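Local atomic coordinates of haloacid dehalogenase-like hydrolase (Bacteroides thetaiotaomicron, PDB entry 1YMQ), a protein that probably hydrolyses phosphate esters, most likely of sugar phosphates, as a magnesium-dependent phosphatase of the haloacid dehalogenase superfamily. Residues D8-L13 with T43-A48; C104-E109 with K145-M150. All blocks are in the same frame, centred on the assembly; numbering follows the deposited sequence.

Interaction 1: D8-L13 with T43-A48. With MG (magnesium ion), chain B; SO4 (sulfate ion), chain D.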
loop_
_atom_site.group_PDB
_atom_site.type_symbol
_atom_site.label_atom_id
_atom_site.label_comp_id
_atom_site.label_asym_id
_atom_site.label_seq_id
_atom_site.Cartn_x
_atom_site.Cartn_y
_atom_site.Cartn_z
ATOM N N ASP A 8 -1.583 -2.201 6.657
ATOM C CA ASP A 8 -0.622 -1.605 5.737
ATOM C C ASP A 8 0.723 -2.262 6.152
ATOM O O ASP A 8 0.875 -2.745 7.286
ATOM C CB ASP A 8 -0.553 -0.104 6.013
ATOM C CG ASP A 8 0.599 0.521 5.352
ATOM O OD1 ASP A 8 1.292 1.276 6.048
ATOM O OD2 ASP A 8 0.803 0.215 4.141
ATOM N N ILE A 9 1.711 -2.272 5.271
ATOM C CA ILE A 9 2.984 -2.904 5.648
ATOM C C ILE A 9 3.966 -1.927 6.294
ATOM O O ILE A 9 4.197 -1.971 7.509
ATOM C CB ILE A 9 3.704 -3.525 4.405
ATOM C CG1 ILE A 9 2.850 -4.659 3.836
ATOM C CG2 ILE A 9 5.117 -4.103 4.816
ATOM C CD1 ILE A 9 3.397 -5.309 2.484
ATOM N N ASP A 10 4.512 -1.036 5.480
ATOM C CA ASP A 10 5.556 -0.120 5.917
ATOM C C ASP A 10 5.128 0.944 6.920
ATOM O O ASP A 10 4.366 1.828 6.603
ATOM C CB ASP A 10 6.234 0.516 4.690
ATOM C CG ASP A 10 6.759 -0.532 3.735
ATOM O OD1 ASP A 10 7.689 -1.278 4.114
ATOM O OD2 ASP A 10 6.220 -0.639 2.614
ATOM N N GLY A 11 5.677 0.852 8.135
ATOM C CA GLY A 11 5.299 1.794 9.171
ATOM C C GLY A 11 4.095 1.283 9.997
ATOM O O GLY A 11 3.717 1.913 10.967
ATOM N N THR A 12 3.509 0.132 9.628
ATOM C CA THR A 12 2.354 -0.390 10.367
ATOM C C THR A 12 2.695 -1.793 10.904
ATOM O O THR A 12 2.631 -2.030 12.104
ATOM C CB THR A 12 1.125 -0.361 9.456
ATOM O OG1 THR A 12 0.854 1.007 9.112
ATOM C CG2 THR A 12 -0.097 -0.980 10.159
ATOM N N LEU A 13 3.112 -2.695 10.020
ATOM C CA LEU A 13 3.620 -4.015 10.425
ATOM C C LEU A 13 5.153 -3.958 10.571
ATOM O O LEU A 13 5.730 -4.422 11.557
ATOM C CB LEU A 13 3.288 -5.063 9.345
ATOM C CG LEU A 13 1.770 -5.402 9.260
ATOM C CD1 LEU A 13 1.483 -6.255 8.028
ATOM C CD2 LEU A 13 1.361 -6.167 10.551
ATOM N N THR A 43 -1.387 -2.834 0.935
ATOM C CA THR A 43 -0.165 -2.089 0.659
ATOM C C THR A 43 -0.129 -1.377 -0.703
ATOM O O THR A 43 -0.849 -1.753 -1.631
ATOM C CB THR A 43 1.052 -3.067 0.755
ATOM O OG1 THR A 43 2.279 -2.319 0.615
ATOM C CG2 THR A 43 0.964 -4.196 -0.292
ATOM N N GLY A 44 0.663 -0.296 -0.763
ATOM C CA GLY A 44 0.841 0.411 -2.025
ATOM C C GLY A 44 1.899 -0.353 -2.791
ATOM O O GLY A 44 2.105 -0.110 -3.991
ATOM N N ARG A 45 2.638 -1.253 -2.122
ATOM C CA ARG A 45 3.641 -2.025 -2.870
ATOM C C ARG A 45 3.052 -3.043 -3.859
ATOM O O ARG A 45 2.029 -3.668 -3.591
ATOM C CB ARG A 45 4.519 -2.890 -1.967
ATOM C CG ARG A 45 5.454 -2.154 -0.977
ATOM C CD ARG A 45 6.291 -3.214 -0.233
ATOM N NE ARG A 45 7.168 -2.587 0.757
ATOM C CZ ARG A 45 8.475 -2.836 0.864
ATOM N NH1 ARG A 45 9.069 -3.694 0.039
ATOM N NH2 ARG A 45 9.191 -2.234 1.812
ATOM N N PRO A 46 3.722 -3.223 -5.017
ATOM C CA PRO A 46 3.283 -4.216 -6.007
ATOM C C PRO A 46 3.717 -5.545 -5.365
ATOM O O PRO A 46 4.719 -5.598 -4.645
ATOM C CB PRO A 46 4.172 -3.930 -7.232
ATOM C CG PRO A 46 4.565 -2.498 -7.089
ATOM C CD PRO A 46 4.561 -2.156 -5.616
ATOM N N LYS A 47 2.988 -6.618 -5.628
ATOM C CA LYS A 47 3.344 -7.929 -5.124
ATOM C C LYS A 47 4.818 -8.241 -5.381
ATOM O O LYS A 47 5.497 -8.845 -4.545
ATOM C CB LYS A 47 2.474 -8.979 -5.833
ATOM C CG LYS A 47 2.952 -10.400 -5.697
ATOM C CD LYS A 47 2.282 -11.343 -6.683
ATOM C CE LYS A 47 2.885 -12.724 -6.517
ATOM N NZ LYS A 47 2.384 -13.719 -7.496
ATOM N N ALA A 48 5.317 -7.850 -6.561
ATOM C CA ALA A 48 6.690 -8.152 -6.920
ATOM C C ALA A 48 7.744 -7.668 -5.934
ATOM O O ALA A 48 8.816 -8.275 -5.835
ATOM C CB ALA A 48 7.011 -7.612 -8.293
HETATM MG MG MG B . 2.714 2.788 5.367
HETATM S S SO4 D . 2.845 0.699 2.277
HETATM O O1 SO4 D . 2.673 -0.687 2.768
HETATM O O2 SO4 D . 3.199 1.592 3.455
HETATM O O3 SO4 D . 3.984 0.682 1.282
HETATM O O4 SO4 D . 1.636 1.290 1.597
HETATM O O HOH W 1 4.104 4.684 5.476
HETATM O O HOH W 2 1.069 3.955 4.214
#

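Interaction 2: C104-E109 with K145-M150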
loop_
_atom_site.group_PDB
_atom_site.type_symbol
_atom_site.label_atom_id
_atom_site.label_comp_id
_atom_site.label_asym_id
_atom_site.label_seq_id
_atom_site.Cartn_x
_atom_site.Cartn_y
_atom_site.Cartn_z
ATOM N N CYS A 104 10.274 7.432 -12.776
ATOM C CA CYS A 104 8.902 6.941 -12.612
ATOM C C CYS A 104 8.878 5.436 -12.825
ATOM O O CYS A 104 9.409 4.927 -13.815
ATOM C CB CYS A 104 7.943 7.681 -13.563
ATOM S SG CYS A 104 6.149 7.209 -13.303
ATOM N N ILE A 105 8.271 4.714 -11.866
ATOM C CA ILE A 105 8.123 3.288 -11.973
ATOM C C ILE A 105 6.750 2.995 -12.615
ATOM O O ILE A 105 5.743 3.667 -12.334
ATOM C CB ILE A 105 8.234 2.589 -10.554
ATOM C CG1 ILE A 105 9.668 2.803 -10.032
ATOM C CG2 ILE A 105 7.940 1.086 -10.654
ATOM C CD1 ILE A 105 9.946 2.374 -8.628
ATOM N N PHE A 106 6.734 2.001 -13.489
ATOM C CA PHE A 106 5.497 1.582 -14.146
ATOM C C PHE A 106 5.341 0.120 -13.814
ATOM O O PHE A 106 6.190 -0.701 -14.155
ATOM C CB PHE A 106 5.572 1.787 -15.668
ATOM C CG PHE A 106 5.634 3.212 -16.043
ATOM C CD1 PHE A 106 6.847 3.886 -16.064
ATOM C CD2 PHE A 106 4.483 3.908 -16.370
ATOM C CE1 PHE A 106 6.913 5.225 -16.420
ATOM C CE2 PHE A 106 4.554 5.225 -16.713
ATOM C CZ PHE A 106 5.795 5.889 -16.742
ATOM N N VAL A 107 4.255 -0.212 -13.131
ATOM C CA VAL A 107 4.025 -1.586 -12.752
ATOM C C VAL A 107 2.892 -2.241 -13.561
ATOM O O VAL A 107 1.777 -1.724 -13.634
ATOM C CB VAL A 107 3.634 -1.697 -11.228
ATOM C CG1 VAL A 107 3.729 -3.136 -10.763
ATOM C CG2 VAL A 107 4.562 -0.795 -10.369
ATOM N N GLU A 108 3.198 -3.400 -14.135
ATOM C CA GLU A 108 2.250 -4.187 -14.900
ATOM C C GLU A 108 1.921 -5.400 -14.040
ATOM O O GLU A 108 2.479 -5.580 -12.958
ATOM C CB GLU A 108 2.886 -4.659 -16.223
ATOM C CG GLU A 108 3.300 -3.521 -17.113
ATOM C CD GLU A 108 4.181 -4.013 -18.262
ATOM O OE1 GLU A 108 3.782 -4.969 -18.923
ATOM O OE2 GLU A 108 5.279 -3.459 -18.462
ATOM N N GLU A 109 1.008 -6.239 -14.501
ATOM C CA GLU A 109 0.654 -7.421 -13.726
ATOM C C GLU A 109 1.841 -8.368 -13.547
ATOM O O GLU A 109 2.011 -8.962 -12.485
ATOM C CB GLU A 109 -0.466 -8.207 -14.404
ATOM C CG GLU A 109 -0.861 -9.430 -13.569
ATOM C CD GLU A 109 -2.165 -10.050 -14.033
ATOM O OE1 GLU A 109 -2.785 -10.770 -13.222
ATOM O OE2 GLU A 109 -2.555 -9.816 -15.192
ATOM N N LYS A 145 2.386 -0.132 -22.390
ATOM C CA LYS A 145 1.845 -1.339 -21.775
ATOM C C LYS A 145 0.673 -0.998 -20.858
ATOM O O LYS A 145 0.485 0.136 -20.467
ATOM C CB LYS A 145 2.912 -2.055 -20.928
ATOM C CG LYS A 145 4.205 -2.495 -21.666
ATOM C CD LYS A 145 3.954 -3.397 -22.869
ATOM C CE LYS A 145 3.189 -4.664 -22.511
ATOM N NZ LYS A 145 3.520 -5.812 -23.438
ATOM N N GLU A 146 -0.118 -2.005 -20.554
ATOM C CA GLU A 146 -1.243 -1.861 -19.634
ATOM C C GLU A 146 -0.632 -1.702 -18.221
ATOM O O GLU A 146 -0.124 -2.639 -17.648
ATOM C CB GLU A 146 -2.072 -3.131 -19.701
ATOM C CG GLU A 146 -3.176 -3.246 -18.675
ATOM C CD GLU A 146 -3.796 -4.641 -18.683
ATOM O OE1 GLU A 146 -3.355 -5.528 -17.896
ATOM O OE2 GLU A 146 -4.716 -4.850 -19.502
ATOM N N VAL A 147 -0.738 -0.514 -17.665
ATOM C CA VAL A 147 -0.148 -0.218 -16.373
ATOM C C VAL A 147 -1.179 -0.195 -15.238
ATOM O O VAL A 147 -2.173 0.525 -15.289
ATOM C CB VAL A 147 0.576 1.130 -16.436
ATOM C CG1 VAL A 147 1.140 1.501 -15.038
ATOM C CG2 VAL A 147 1.722 1.037 -17.464
ATOM N N ILE A 148 -0.893 -0.984 -14.217
ATOM C CA ILE A 148 -1.776 -1.057 -13.057
ATOM C C ILE A 148 -1.493 0.075 -12.078
ATOM O O ILE A 148 -2.425 0.666 -11.496
ATOM C CB ILE A 148 -1.619 -2.436 -12.403
ATOM C CG1 ILE A 148 -1.951 -3.484 -13.470
ATOM C CG2 ILE A 148 -2.538 -2.540 -11.116
ATOM C CD1 ILE A 148 -1.887 -4.952 -13.037
ATOM N N GLN A 149 -0.208 0.379 -11.878
ATOM C CA GLN A 149 0.141 1.461 -11.009
ATOM C C GLN A 149 1.450 2.147 -11.501
ATOM O O GLN A 149 2.338 1.477 -11.996
ATOM C CB GLN A 149 0.386 0.903 -9.574
ATOM C CG GLN A 149 0.900 1.947 -8.562
ATOM C CD GLN A 149 0.801 1.437 -7.052
ATOM O OE1 GLN A 149 -0.260 1.459 -6.487
ATOM N NE2 GLN A 149 1.967 1.050 -6.501
ATOM N N MET A 150 1.509 3.471 -11.382
ATOM C CA MET A 150 2.775 4.142 -11.723
ATOM C C MET A 150 3.183 4.926 -10.492
ATOM O O MET A 150 2.344 5.468 -9.726
ATOM C CB MET A 150 2.653 5.063 -12.966
ATOM C CG MET A 150 1.361 5.652 -13.231
ATOM S SD MET A 150 1.342 6.478 -14.911
ATOM C CE MET A 150 -0.125 7.483 -14.627
HETATM O O HOH W 3 -0.554 -5.412 -16.816
#

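Interaction 1: D8-L13 with T43-A48
Asp10 and Arg45 join the two loops by a side-on salt bridge at the active site of a HAD-type Rossmann-like domain, where the loop after strand 4-7, whose Asp8, Asp10 and Thr12 fit the DxDx(T/V) pattern of HAD enzymes, meets the loop after strand 38-42. NE of Arg45 gives a nearly straight bond (173°) to the syn lone pair of Asp10 OD2 at 2.9 Å. NH2 reaches Asp10 OD1, also at 2.9 Å, but tilted out of the carboxylate plane, the two flat groups being turned 31° apart. NH1 is satisfied by the backbone O of Ile49.

A sulfate, probably from the crystallisation liquor, occupies the pocket between the loops, consistent with the place of a substrate phosphate. Its O1 takes hydrogen bonds from Ile9 N, Asp10 N and Thr43 OG1, the last at 2.7 Å, while Gly44 N holds O4; Lys188 and Asn214 add further bonds. With OG1 anti to the backbone N (chi1 -174°), the Thr43 hydroxyl also accepts from Arg45 N in an ST turn. Ile9 CD1 also packs 3.7 Å from Thr43 CB.

A magnesium ion is bound by Asp8 OD1, the backbone O of Asp10, sulfate O2 and two waters, with Asp211 as a further ligand. Asp8 OD2 pairs with Lys188, and Thr12 OG1 donates to the anti side of Asp8 OD1 at 3.1 Å.

Interaction 2: C104-E109 with K145-M150
This is an antiparallel strand pairing interrupted by a classic beta bulge, in what is probably the cap of this HAD phosphatase, where strand 104-107 lies between 112-115 and 149-152; Met150 also has a backbone bond with Val181 of strand 180-182. Val107 N donates to Gln149 O at 2.8 Å, almost along the C=O axis. In the bulge, Val107 O accepts from Ile148 N at 2.8 Å and, weakly, from Gln149 N at 3.4 Å.

On the Phe106 side, facing helix 87-100, Met150 SD lies obliquely 3.9 Å from Phe106 CE2, a Met-aromatic contact, and Val147 CG2 approaches CD2 of the same ring. From the bulge, Ile148 CD1 reaches across to Glu109 CB.

Glu108 crosses Lys145 obliquely, OE2 lying 3.5 Å from Lys145 CG. Bends at chi2 and chi3 curl the lysine round the carboxylate, bringing CE to 3.6 Å from Glu108 OE1, yet NZ stays 4.6 Å from that oxygen, short of a salt bridge; Glu108 OE2 accepts from Asn111. With alanine at Glu108, Asn111 ND2 would probably lose this acceptor and Lys145 CB and CG their packing partner. Glu109 N donates to a water that bonds Glu146 O and, at 3.0 Å, Glu146 OE1.

Interaction 1 closes before interaction 2 opens along the chain, and their centres lie about 17 Å apart. The first belongs to loops at the ends of strands 4-7 and 38-42, neighbours in the eight-stranded mixed sheet; the second lies in the antiparallel sheet built on strands 112-115, 104-107 and 149-152, probably the cap. The two meet: Gly44 O probably accepts a hydrogen bond from Gln149 NE2 at 2.8 Å, and Pro46 CB packs 3.6 Å from Val107 CG1. Segment 43-48 thus bonds the sulfate through Thr43 and Gly44 and touches the antiparallel sheet through Gly44 and Pro46, so the bulged pair abuts the active-site loop, the Gln149 side chain lying about 12 Å from a magnesium ion.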